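Local coordinates for helicase of the snf2/rad54 family (PDB 1Z5Z), which forms the C-terminal domain of a SWI2/SNF2 ATPase that probably couples ATP hydrolysis to movement along DNA, at residues A[109-114]-A[184-189]. Numbering follows the deposited sequence.
Sequences LDEGDK and ANRVIH
Asp113 OD2 takes two donors from one arginine: Arg186 NE at 2.7 Å, nearly in line with the C-O bond, and Arg186 NH2 at 2.8 Å, on the syn side but 30° out of the carboxylate plane. The contact lies where two adjacent parallel strands of the RecA-like sheet begin, 186-189 and 115-119, the latter following helix 96-110 through a Schellman motif at Gly112; the ion pair is a local addition to their backbone bonds. The grip is side-on, with OD2 almost in the guanidinium plane, and the two planes are 43° apart. The arginine leaves with CG anti to its backbone N and bends at chi2 (96°) and chi3, which brings NE and NH2 to OD2. A leucine in place of Arg186 would probably leave the carboxylate of the buried Asp113 without its charged mate. Next to the bridge, Lys114 O accepts from two successive backbone N-H groups, Asn185 N at 2.9 Å and Arg186 N at 3.1 Å. Lys114 sends its amine to the carbonyls of Phe159 and Asn162. Asn185 returns the grip through its side chain: OD1 receives Lys114 N at 2.9 Å on an in-plane lone pair, and a water donates both to this OD1 and, at 2.6 Å, to Gly112 O.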
# COMPACT_ATOMS: atom_id res chain seq x y z
N LEU A 109 -7.18 -6.89 -18.08
CA LEU A 109 -6.78 -7.99 -18.95
C LEU A 109 -7.64 -7.93 -20.21
O LEU A 109 -7.14 -8.07 -21.33
CB LEU A 109 -6.95 -9.34 -18.25
CG LEU A 109 -5.96 -9.66 -17.12
CD1 LEU A 109 -6.22 -11.04 -16.58
CD2 LEU A 109 -4.52 -9.59 -17.65
N ASP A 110 -8.93 -7.67 -20.03
CA ASP A 110 -9.80 -7.60 -21.19
C ASP A 110 -9.35 -6.56 -22.21
O ASP A 110 -9.61 -6.71 -23.40
CB ASP A 110 -11.24 -7.37 -20.79
CG ASP A 110 -12.14 -8.47 -21.28
OD1 ASP A 110 -12.62 -9.27 -20.45
OD2 ASP A 110 -12.33 -8.56 -22.52
N GLU A 111 -8.69 -5.50 -21.75
CA GLU A 111 -8.19 -4.46 -22.63
C GLU A 111 -6.80 -4.90 -23.12
O GLU A 111 -6.13 -4.17 -23.84
CB GLU A 111 -8.03 -3.15 -21.87
CG GLU A 111 -9.29 -2.36 -21.60
CD GLU A 111 -9.68 -1.48 -22.78
OE1 GLU A 111 -8.78 -1.08 -23.57
OE2 GLU A 111 -10.88 -1.17 -22.90
N GLY A 112 -6.36 -6.07 -22.68
CA GLY A 112 -5.04 -6.54 -23.07
C GLY A 112 -3.89 -5.81 -22.37
O GLY A 112 -2.76 -5.78 -22.89
N ASP A 113 -4.17 -5.22 -21.21
CA ASP A 113 -3.12 -4.49 -20.45
C ASP A 113 -2.07 -5.40 -19.79
O ASP A 113 -2.36 -6.53 -19.41
CB ASP A 113 -3.73 -3.69 -19.30
CG ASP A 113 -4.56 -2.48 -19.77
OD1 ASP A 113 -4.71 -2.25 -20.98
OD2 ASP A 113 -5.06 -1.77 -18.88
N LYS A 114 -0.86 -4.88 -19.67
CA LYS A 114 0.25 -5.48 -18.97
C LYS A 114 0.14 -4.69 -17.65
O LYS A 114 0.15 -3.47 -17.66
CB LYS A 114 1.57 -5.17 -19.66
CG LYS A 114 1.95 -6.18 -20.70
CD LYS A 114 3.45 -6.24 -20.82
CE LYS A 114 3.83 -7.63 -21.21
NZ LYS A 114 5.26 -7.86 -21.10
N ALA A 184 4.48 -1.53 -19.03
CA ALA A 184 3.22 -1.61 -18.31
C ALA A 184 2.20 -0.56 -18.83
O ALA A 184 2.53 0.61 -19.04
CB ALA A 184 3.45 -1.41 -16.79
N ASN A 185 0.98 -1.02 -19.04
CA ASN A 185 -0.13 -0.22 -19.55
C ASN A 185 -0.97 0.21 -18.37
O ASN A 185 -1.68 1.18 -18.43
CB ASN A 185 -1.02 -1.07 -20.49
CG ASN A 185 -0.23 -1.74 -21.61
OD1 ASN A 185 0.08 -2.94 -21.57
ND2 ASN A 185 0.13 -0.95 -22.60
N ARG A 186 -0.87 -0.55 -17.29
CA ARG A 186 -1.67 -0.29 -16.10
C ARG A 186 -0.77 -0.43 -14.87
O ARG A 186 0.02 -1.37 -14.76
CB ARG A 186 -2.80 -1.30 -16.07
CG ARG A 186 -3.68 -1.27 -14.88
CD ARG A 186 -4.91 -0.46 -15.15
NE ARG A 186 -5.58 -0.81 -16.39
CZ ARG A 186 -6.86 -0.52 -16.63
NH1 ARG A 186 -7.58 0.10 -15.70
NH2 ARG A 186 -7.42 -0.81 -17.81
N VAL A 187 -0.90 0.50 -13.94
CA VAL A 187 -0.09 0.47 -12.75
C VAL A 187 -1.03 0.62 -11.57
O VAL A 187 -1.89 1.51 -11.57
CB VAL A 187 0.94 1.68 -12.72
CG1 VAL A 187 1.77 1.63 -11.43
CG2 VAL A 187 1.87 1.64 -13.93
N ILE A 188 -0.91 -0.30 -10.60
CA ILE A 188 -1.69 -0.24 -9.37
C ILE A 188 -0.73 0.02 -8.19
O ILE A 188 0.19 -0.80 -7.92
CB ILE A 188 -2.41 -1.57 -9.07
CG1 ILE A 188 -3.46 -1.85 -10.15
CG2 ILE A 188 -3.07 -1.54 -7.67
CD1 ILE A 188 -4.19 -3.21 -9.97
N HIS A 189 -0.90 1.16 -7.52
CA HIS A 189 -0.08 1.44 -6.34
C HIS A 189 -0.92 0.93 -5.16
O HIS A 189 -1.85 1.57 -4.70
CB HIS A 189 0.26 2.93 -6.29
CG HIS A 189 1.17 3.35 -7.40
ND1 HIS A 189 2.45 2.84 -7.55
CD2 HIS A 189 0.96 4.16 -8.47
CE1 HIS A 189 2.98 3.33 -8.66
NE2 HIS A 189 2.10 4.12 -9.23
O HOH W 1 -0.48 -4.73 -23.65